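CELL WALL surface anchor family protein (Streptococcus pneumoniae, PDB 2X9Z) forms the repeating backbone subunit of the pilus on the pneumococcal surface, a fibre probably involved in adhesion of the bacterium to its host. Local coordinates at residues A[89-94]-A[112-117]; A[75-80]-A[93-98]; A[36-41]-A[51-56]. The protein carries 1 engineered substitution. All blocks are in the same frame, centred on the assembly; numbering follows the deposited sequence.

Interaction 1: residues A[89-94]-A[112-117]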
loop_
_atom_site.group_PDB
_atom_site.type_symbol
_atom_site.label_atom_id
_atom_site.label_comp_id
_atom_site.label_asym_id
_atom_site.label_seq_id
_atom_site.Cartn_x
_atom_site.Cartn_y
_atom_site.Cartn_z
ATOM N N THR A 89 -5.964 -10.609 0.849
ATOM C CA THR A 89 -5.252 -9.762 1.802
ATOM C C THR A 89 -5.488 -8.258 1.631
ATOM O O THR A 89 -4.821 -7.460 2.290
ATOM C CB THR A 89 -3.727 -10.031 1.757
ATOM O OG1 THR A 89 -3.245 -9.818 0.425
ATOM C CG2 THR A 89 -3.421 -11.462 2.190
ATOM N N GLY A 90 -6.415 -7.869 0.761
ATOM C CA GLY A 90 -6.685 -6.456 0.551
ATOM C C GLY A 90 -7.308 -6.158 -0.790
ATOM O O GLY A 90 -8.026 -6.983 -1.342
ATOM N N PHE A 91 -7.026 -4.978 -1.325
ATOM C CA PHE A 91 -7.700 -4.557 -2.536
ATOM C C PHE A 91 -6.928 -3.477 -3.270
ATOM O O PHE A 91 -6.008 -2.855 -2.714
ATOM C CB PHE A 91 -9.107 -4.047 -2.212
ATOM C CG PHE A 91 -9.115 -2.787 -1.387
ATOM C CD1 PHE A 91 -9.105 -1.531 -1.995
ATOM C CD2 PHE A 91 -9.122 -2.853 -0.002
ATOM C CE1 PHE A 91 -9.103 -0.369 -1.227
ATOM C CE2 PHE A 91 -9.125 -1.694 0.763
ATOM C CZ PHE A 91 -9.118 -0.453 0.150
ATOM N N ASP A 92 -7.315 -3.265 -4.520
ATOM C CA ASP A 92 -6.817 -2.160 -5.327
ATOM C C ASP A 92 -8.027 -1.472 -5.937
ATOM O O ASP A 92 -8.934 -2.139 -6.437
ATOM C CB ASP A 92 -5.899 -2.682 -6.434
ATOM C CG ASP A 92 -4.648 -3.333 -5.892
ATOM O OD1 ASP A 92 -3.610 -2.655 -5.891
ATOM O OD2 ASP A 92 -4.694 -4.515 -5.473
ATOM N N LEU A 93 -8.053 -0.143 -5.874
ATOM C CA LEU A 93 -9.190 0.635 -6.361
ATOM C C LEU A 93 -8.630 1.747 -7.233
ATOM O O LEU A 93 -7.828 2.555 -6.768
ATOM C CB LEU A 93 -10.003 1.225 -5.199
ATOM C CG LEU A 93 -11.352 1.881 -5.545
ATOM C CD1 LEU A 93 -12.263 1.928 -4.324
ATOM C CD2 LEU A 93 -11.195 3.282 -6.142
ATOM N N LYS A 94 -9.032 1.777 -8.498
ATOM C CA LYS A 94 -8.528 2.781 -9.414
ATOM C C LYS A 94 -9.683 3.548 -10.042
ATOM O O LYS A 94 -10.721 2.968 -10.374
ATOM C CB LYS A 94 -7.692 2.121 -10.505
ATOM C CG LYS A 94 -8.481 1.270 -11.475
ATOM C CD LYS A 94 -7.678 1.001 -12.728
ATOM C CE LYS A 94 -8.473 1.356 -13.963
ATOM N NZ LYS A 94 -7.618 1.316 -15.176
ATOM N N VAL A 112 -11.420 12.343 -1.422
ATOM C CA VAL A 112 -11.840 10.970 -1.686
ATOM C C VAL A 112 -11.784 10.198 -0.380
ATOM O O VAL A 112 -10.791 10.276 0.334
ATOM C CB VAL A 112 -10.925 10.268 -2.719
ATOM C CG1 VAL A 112 -11.462 8.875 -3.039
ATOM C CG2 VAL A 112 -10.814 11.097 -3.989
ATOM N N LYS A 113 -12.849 9.470 -0.062
ATOM C CA LYS A 113 -12.857 8.623 1.121
ATOM C C LYS A 113 -13.207 7.192 0.731
ATOM O O LYS A 113 -14.199 6.939 0.038
ATOM C CB LYS A 113 -13.862 9.150 2.149
ATOM C CG LYS A 113 -13.948 8.326 3.431
ATOM C CD LYS A 113 -14.852 9.027 4.437
ATOM C CE LYS A 113 -15.151 8.171 5.645
ATOM N NZ LYS A 113 -16.093 8.882 6.547
ATOM N N ILE A 114 -12.373 6.260 1.168
ATOM C CA ILE A 114 -12.588 4.843 0.927
ATOM C C ILE A 114 -12.747 4.178 2.286
ATOM O O ILE A 114 -11.903 4.346 3.171
ATOM C CB ILE A 114 -11.393 4.209 0.197
ATOM C CG1 ILE A 114 -11.178 4.895 -1.154
ATOM C CG2 ILE A 114 -11.597 2.694 0.031
ATOM C CD1 ILE A 114 -9.865 4.512 -1.821
ATOM N N THR A 115 -13.839 3.449 2.472
ATOM C CA THR A 115 -14.074 2.757 3.735
ATOM C C THR A 115 -14.203 1.262 3.490
ATOM O O THR A 115 -14.606 0.825 2.405
ATOM C CB THR A 115 -15.333 3.280 4.456
ATOM O OG1 THR A 115 -16.490 3.020 3.655
ATOM C CG2 THR A 115 -15.241 4.776 4.700
ATOM N N TYR A 116 -13.862 0.480 4.508
ATOM C CA TYR A 116 -13.962 -0.979 4.442
ATOM C C TYR A 116 -13.717 -1.532 5.835
ATOM O O TYR A 116 -13.361 -0.791 6.747
ATOM C CB TYR A 116 -12.932 -1.560 3.469
ATOM C CG TYR A 116 -11.505 -1.418 3.941
ATOM C CD1 TYR A 116 -10.897 -2.425 4.695
ATOM C CD2 TYR A 116 -10.765 -0.279 3.651
ATOM C CE1 TYR A 116 -9.584 -2.306 5.143
ATOM C CE2 TYR A 116 -9.447 -0.149 4.087
ATOM C CZ TYR A 116 -8.868 -1.165 4.836
ATOM O OH TYR A 116 -7.575 -1.042 5.271
ATOM N N SER A 117 -13.903 -2.830 6.000
ATOM C CA SER A 117 -13.594 -3.437 7.286
ATOM C C SER A 117 -12.728 -4.676 7.133
ATOM O O SER A 117 -12.582 -5.225 6.029
ATOM C CB SER A 117 -14.868 -3.756 8.068
ATOM O OG SER A 117 -15.649 -4.729 7.402
#
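Phe91 and Tyr116 meet in the core of the beta sandwich of a Cna-B-like pilin domain, where two sheets lie face to face: strand 90-95 belongs to one and strand 110-120 to the other. The two short segments run nearly antiparallel, at 162°, with axes 10.1 Å apart at their closest. No hydrogen bond passes between them, so side chains alone bridge the gap. The rings form a T-shaped pair, with centroids 5.1 Å apart and planes at 71°. The rim of Phe91 points at the face of Tyr116, its CE2 lying 3.6 Å above that plane and displaced toward the ring's margin. In both residues CG sits between the backbone N and the carbonyl carbon (chi1 66° in Phe91), and each ring reaches into the space between the sheets. Beside them Ile114 runs alongside Phe91, pointing the other way, and lays its CG2 4.0 Å from Phe91 CZ. A looser touch, Leu93 CD1 to Ile114 CD1 at 4.3 Å, extends the layer. Phe63 meets Phe91 and Tyr36 lies nearly flat against Tyr116, enlarging the aromatic cluster. The hydroxyl of Tyr116 makes a weak hydrogen bond to Asp55. The contact therefore joins the sheets by dispersion and by the edge-to-face attraction of ring hydrogens for a pi cloud, while the polar end of the tyrosine finds a partner in the opposing sheet.

Interaction 2: residues A[75-80]-A[93-98]; sequences VALEAG and LKLTDA
Thr96 and Gly80 join two connections at the rim of the beta sandwich in a surface contact that combines one short hydrogen bond with a small apolar touch. Segment 75-80 carries the chain from strand 75-76, at the border of the five-stranded sheet, toward strand 82-87, at the border of the other; segment 93-98 leaves strand 90-95 and starts helix 97-103.

The polar half rests on Thr96 OG1, which donates to Gly80 O at 2.7 Å. The donor approaches in the carbonyl plane on a lone pair, at a C=O...O angle of 135°, a well-directed geometry for a carbonyl acceptor. Thr96 holds OG1 between its backbone N and carbonyl carbon (chi1 62°), and the same oxygen accepts a hydrogen bond from the backbone N of Gly99 in the first turn of the helix. With one bond given and one received, the rotation of the hydroxyl is fixed. The methyl carbon Thr96 CG2 rests 3.5 Å from Gly80 O, and Ala98 CB adds a more distant touch, 3.9 Å from Gly80 O.

The apolar half is a meeting of two branches: Leu77 CD1 lies 3.8 Å from Leu95 CD2, and the side chains cross at about a right angle. Leu77 also packs on Val70 and Val72 of strand 61-72, whereas Leu95 lies on Trp53 and on Leu100 of the helix, so this touch links side chains that pack on opposite sheets at the edge of the sandwich. The backbones of Thr96 and Asp81 are also hydrogen-bonded. The arrangement at Thr96 is that of a helix N-cap, here one whose capping hydroxyl also ties down a neighbouring turn.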
loop_
_atom_site.group_PDB
_atom_site.type_symbol
_atom_site.label_atom_id
_atom_site.label_comp_id
_atom_site.label_asym_id
_atom_site.label_seq_id
_atom_site.Cartn_x
_atom_site.Cartn_y
_atom_site.Cartn_z
ATOM N N VAL A 75 -20.087 12.071 -1.720
ATOM C CA VAL A 75 -21.042 11.548 -2.694
ATOM C C VAL A 75 -20.514 10.213 -3.218
ATOM O O VAL A 75 -19.393 10.141 -3.719
ATOM C CB VAL A 75 -21.253 12.526 -3.870
ATOM C CG1 VAL A 75 -22.240 11.946 -4.877
ATOM C CG2 VAL A 75 -21.731 13.886 -3.364
ATOM N N ALA A 76 -21.301 9.150 -3.075
ATOM C CA ALA A 76 -20.873 7.837 -3.542
ATOM C C ALA A 76 -20.585 7.862 -5.040
ATOM O O ALA A 76 -21.357 8.413 -5.823
ATOM C CB ALA A 76 -21.930 6.786 -3.228
ATOM N N LEU A 77 -19.466 7.271 -5.440
ATOM C CA LEU A 77 -19.179 7.143 -6.861
ATOM C C LEU A 77 -20.173 6.189 -7.523
ATOM O O LEU A 77 -20.704 5.281 -6.881
ATOM C CB LEU A 77 -17.745 6.660 -7.098
ATOM C CG LEU A 77 -16.614 7.660 -6.827
ATOM C CD1 LEU A 77 -15.262 7.033 -7.152
ATOM C CD2 LEU A 77 -16.814 8.937 -7.634
ATOM N N GLU A 78 -20.431 6.410 -8.807
ATOM C CA GLU A 78 -21.215 5.463 -9.589
ATOM C C GLU A 78 -20.313 4.269 -9.931
ATOM O O GLU A 78 -19.094 4.406 -9.967
ATOM C CB GLU A 78 -21.764 6.139 -10.849
ATOM C CG GLU A 78 -22.561 7.420 -10.566
ATOM C CD GLU A 78 -23.971 7.166 -10.029
ATOM O OE1 GLU A 78 -24.430 6.005 -10.042
ATOM O OE2 GLU A 78 -24.630 8.136 -9.594
ATOM N N ALA A 79 -20.904 3.099 -10.155
ATOM C CA ALA A 79 -20.120 1.884 -10.401
ATOM C C ALA A 79 -19.052 2.031 -11.490
ATOM O O ALA A 79 -17.930 1.526 -11.351
ATOM C CB ALA A 79 -21.039 0.721 -10.727
ATOM N N GLY A 80 -19.399 2.717 -12.573
ATOM C CA GLY A 80 -18.482 2.889 -13.687
ATOM C C GLY A 80 -17.386 3.917 -13.450
ATOM O O GLY A 80 -16.537 4.132 -14.321
ATOM N N LEU A 93 -8.053 -0.143 -5.874
ATOM C CA LEU A 93 -9.190 0.635 -6.361
ATOM C C LEU A 93 -8.630 1.747 -7.233
ATOM O O LEU A 93 -7.828 2.555 -6.768
ATOM C CB LEU A 93 -10.003 1.225 -5.199
ATOM C CG LEU A 93 -11.352 1.881 -5.545
ATOM C CD1 LEU A 93 -12.263 1.928 -4.324
ATOM C CD2 LEU A 93 -11.195 3.282 -6.142
ATOM N N LYS A 94 -9.032 1.777 -8.498
ATOM C CA LYS A 94 -8.528 2.781 -9.414
ATOM C C LYS A 94 -9.683 3.548 -10.042
ATOM O O LYS A 94 -10.721 2.968 -10.374
ATOM C CB LYS A 94 -7.692 2.121 -10.505
ATOM C CG LYS A 94 -8.481 1.270 -11.475
ATOM C CD LYS A 94 -7.678 1.001 -12.728
ATOM C CE LYS A 94 -8.473 1.356 -13.963
ATOM N NZ LYS A 94 -7.618 1.316 -15.176
ATOM N N LEU A 95 -9.514 4.855 -10.203
ATOM C CA LEU A 95 -10.539 5.635 -10.880
ATOM C C LEU A 95 -10.495 5.373 -12.387
ATOM O O LEU A 95 -9.416 5.309 -12.984
ATOM C CB LEU A 95 -10.375 7.130 -10.601
ATOM C CG LEU A 95 -10.488 7.556 -9.138
ATOM C CD1 LEU A 95 -10.538 9.072 -9.041
ATOM C CD2 LEU A 95 -11.713 6.937 -8.464
ATOM N N THR A 96 -11.666 5.200 -12.997
ATOM C CA THR A 96 -11.765 5.130 -14.453
ATOM C C THR A 96 -11.743 6.551 -15.002
ATOM O O THR A 96 -11.671 7.514 -14.239
ATOM C CB THR A 96 -13.090 4.505 -14.877
ATOM O OG1 THR A 96 -14.151 5.335 -14.402
ATOM C CG2 THR A 96 -13.242 3.103 -14.299
ATOM N N ASP A 97 -11.824 6.701 -16.320
ATOM C CA ASP A 97 -11.898 8.043 -16.883
ATOM C C ASP A 97 -13.102 8.807 -16.320
ATOM O O ASP A 97 -13.014 10.008 -16.037
ATOM C CB ASP A 97 -11.951 7.992 -18.409
ATOM C CG ASP A 97 -10.622 7.581 -19.029
ATOM O OD1 ASP A 97 -9.603 7.536 -18.302
ATOM O OD2 ASP A 97 -10.595 7.308 -20.246
ATOM N N ALA A 98 -14.224 8.109 -16.148
ATOM C CA ALA A 98 -15.431 8.724 -15.594
ATOM C C ALA A 98 -15.193 9.219 -14.161
ATOM O O ALA A 98 -15.655 10.294 -13.781
ATOM C CB ALA A 98 -16.600 7.752 -15.639
#

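Interaction 3: residues A[36-41]-A[51-56]; sequences YEIVTK and ANWSDR
Thr40 and Trp53 make the tight part of this contact, a polar bridge set in the interior between the two sheets of the sandwich. Trp53 NE1 donates to Thr40 OG1 at 2.8 Å with an N-H...O angle of 155°, and the oxygen lies tilted by 16° from the indole plane. Threonine thus arrives at the pyrrole edge of the ring, not over its face, and Thr40 CB follows close to the ring plane, 3.8 Å from NE1. Thr40 OG1 is anti to its own carbonyl carbon (chi1 -51°), which places the hydroxyl facing the indole nitrogen.

Packing slackens toward the other end. Ile38 lies beside Trp53, directed oppositely, and its CG2 comes no nearer to the indole than 4.1 Å, at CD1. The longer branch reaches on, placing Ile38 CD1 3.7 Å from Asp55 OD2, a methyl-to-carboxylate touch, probably weak; the polar attachment of Asp55 is to Lys7, through OD1. On the side of strand 50-57 turned away from segment 36-41, which is buried too, Arg56 turns its NH1 back to the carbonyl O of Asp55 at 3.0 Å and forms salt bridges with Asp92 and Glu231.

Backbone axes 10.5 Å apart leave the sheets to be joined by side chains. The single indole N-H bond satisfies a buried donor and probably holds the pyrrole edge of Trp53 in place, a directional restraint that apolar packing by Ile38 could not supply.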
loop_
_atom_site.group_PDB
_atom_site.type_symbol
_atom_site.label_atom_id
_atom_site.label_comp_id
_atom_site.label_asym_id
_atom_site.label_seq_id
_atom_site.Cartn_x
_atom_site.Cartn_y
_atom_site.Cartn_z
ATOM N N TYR A 36 -12.142 0.659 8.828
ATOM C CA TYR A 36 -11.048 1.485 8.339
ATOM C C TYR A 36 -11.516 2.546 7.358
ATOM O O TYR A 36 -12.547 2.402 6.701
ATOM C CB TYR A 36 -10.031 0.611 7.609
ATOM C CG TYR A 36 -9.168 -0.244 8.512
ATOM C CD1 TYR A 36 -9.552 -1.532 8.874
ATOM C CD2 TYR A 36 -7.965 0.235 8.995
ATOM C CE1 TYR A 36 -8.753 -2.312 9.695
ATOM C CE2 TYR A 36 -7.167 -0.534 9.800
ATOM C CZ TYR A 36 -7.556 -1.804 10.149
ATOM O OH TYR A 36 -6.739 -2.551 10.969
ATOM N N GLU A 37 -10.718 3.598 7.236
ATOM C CA GLU A 37 -10.943 4.587 6.196
ATOM C C GLU A 37 -9.624 5.160 5.689
ATOM O O GLU A 37 -8.650 5.308 6.444
ATOM C CB GLU A 37 -11.863 5.701 6.692
ATOM C CG GLU A 37 -11.272 6.539 7.798
ATOM C CD GLU A 37 -12.255 7.555 8.343
ATOM O OE1 GLU A 37 -11.808 8.615 8.814
ATOM O OE2 GLU A 37 -13.475 7.289 8.307
ATOM N N ILE A 38 -9.601 5.461 4.394
ATOM C CA ILE A 38 -8.473 6.109 3.747
ATOM C C ILE A 38 -9.033 7.404 3.165
ATOM O O ILE A 38 -9.994 7.374 2.393
ATOM C CB ILE A 38 -7.924 5.242 2.590
ATOM C CG1 ILE A 38 -7.555 3.834 3.077
ATOM C CG2 ILE A 38 -6.753 5.937 1.906
ATOM C CD1 ILE A 38 -7.382 2.859 1.946
ATOM N N VAL A 39 -8.450 8.534 3.554
ATOM C CA VAL A 39 -8.918 9.833 3.091
ATOM C C VAL A 39 -7.804 10.507 2.295
ATOM O O VAL A 39 -6.665 10.606 2.776
ATOM C CB VAL A 39 -9.340 10.734 4.273
ATOM C CG1 VAL A 39 -9.659 12.133 3.789
ATOM C CG2 VAL A 39 -10.531 10.122 5.017
ATOM N N THR A 40 -8.129 10.944 1.078
ATOM C CA THR A 40 -7.147 11.547 0.181
ATOM C C THR A 40 -7.649 12.897 -0.303
ATOM O O THR A 40 -8.806 13.031 -0.704
ATOM C CB THR A 40 -6.880 10.635 -1.041
ATOM O OG1 THR A 40 -6.570 9.318 -0.576
ATOM C CG2 THR A 40 -5.715 11.162 -1.868
ATOM N N LYS A 41 -6.778 13.898 -0.244
ATOM C CA LYS A 41 -7.094 15.228 -0.732
ATOM C C LYS A 41 -6.386 15.442 -2.059
ATOM O O LYS A 41 -5.160 15.381 -2.132
ATOM C CB LYS A 41 -6.612 16.291 0.259
ATOM C CG LYS A 41 -7.175 16.157 1.652
ATOM C CD LYS A 41 -8.619 16.592 1.725
ATOM C CE LYS A 41 -9.115 16.548 3.166
ATOM N NZ LYS A 41 -10.546 16.953 3.286
ATOM N N ALA A 51 -5.269 7.598 -10.725
ATOM C CA ALA A 51 -5.495 7.776 -9.300
ATOM C C ALA A 51 -5.858 6.398 -8.762
ATOM O O ALA A 51 -6.999 5.951 -8.893
ATOM C CB ALA A 51 -6.607 8.774 -9.044
ATOM N N ASN A 52 -4.866 5.730 -8.178
ATOM C CA ASN A 52 -4.986 4.343 -7.745
ATOM C C ASN A 52 -4.644 4.193 -6.263
ATOM O O ASN A 52 -3.629 4.730 -5.809
ATOM C CB ASN A 52 -4.033 3.486 -8.586
ATOM C CG ASN A 52 -4.044 2.019 -8.193
ATOM O OD1 ASN A 52 -4.968 1.278 -8.536
ATOM N ND2 ASN A 52 -2.999 1.584 -7.485
ATOM N N TRP A 53 -5.473 3.457 -5.529
ATOM C CA TRP A 53 -5.184 3.132 -4.137
ATOM C C TRP A 53 -4.972 1.627 -4.019
ATOM O O TRP A 53 -5.746 0.840 -4.555
ATOM C CB TRP A 53 -6.326 3.548 -3.203
ATOM C CG TRP A 53 -6.535 5.032 -3.111
ATOM C CD1 TRP A 53 -6.035 5.876 -2.148
ATOM C CD2 TRP A 53 -7.292 5.853 -4.014
ATOM N NE1 TRP A 53 -6.445 7.165 -2.397
ATOM C CE2 TRP A 53 -7.213 7.178 -3.535
ATOM C CE3 TRP A 53 -8.028 5.596 -5.178
ATOM C CZ2 TRP A 53 -7.843 8.244 -4.176
ATOM C CZ3 TRP A 53 -8.652 6.657 -5.814
ATOM C CH2 TRP A 53 -8.555 7.965 -5.308
ATOM N N SER A 54 -3.939 1.233 -3.292
ATOM C CA SER A 54 -3.593 -0.168 -3.145
ATOM C C SER A 54 -3.402 -0.421 -1.646
ATOM O O SER A 54 -2.679 0.315 -0.978
ATOM C CB SER A 54 -2.311 -0.455 -3.935
ATOM O OG SER A 54 -1.932 -1.818 -3.878
ATOM N N ASP A 55 -4.043 -1.462 -1.126
ATOM C CA ASP A 55 -4.068 -1.721 0.307
ATOM C C ASP A 55 -3.846 -3.212 0.583
ATOM O O ASP A 55 -4.519 -4.061 0.006
ATOM C CB ASP A 55 -5.429 -1.266 0.840
ATOM C CG ASP A 55 -5.496 -1.181 2.346
ATOM O OD1 ASP A 55 -4.616 -1.701 3.069
ATOM O OD2 ASP A 55 -6.486 -0.575 2.808
ATOM N N ARG A 56 -2.900 -3.535 1.460
ATOM C CA ARG A 56 -2.707 -4.919 1.900
ATOM C C ARG A 56 -2.553 -4.944 3.404
ATOM O O ARG A 56 -2.147 -3.951 4.007
ATOM C CB ARG A 56 -1.479 -5.550 1.244
ATOM C CG ARG A 56 -1.573 -5.706 -0.268
ATOM C CD ARG A 56 -2.626 -6.754 -0.657
ATOM N NE ARG A 56 -2.646 -7.044 -2.098
ATOM C CZ ARG A 56 -3.219 -6.273 -3.018
ATOM N NH1 ARG A 56 -3.808 -5.141 -2.666
ATOM N NH2 ARG A 56 -3.189 -6.631 -4.296
#

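From the N terminus, interaction 3 comes first: strand 33-42 of the five-stranded sheet crosses to strand 50-57 of the six-stranded one, closing a short loop. Interaction 2 opens next at 75-80 and closes at 93-98, where interaction 1 has already opened at 89-94; their spans interleave, sharing Leu93 and Lys94, and interaction 1 ends at 112-117 after helix 97-103. Interactions 1 and 3 lie side by side, about 6 Å apart between centres, because their strands are neighbours in both sheets, joined by backbone bonds such as Ile38 with Ile114. Together they tie the sandwich through its core, while interaction 2 fastens its rim.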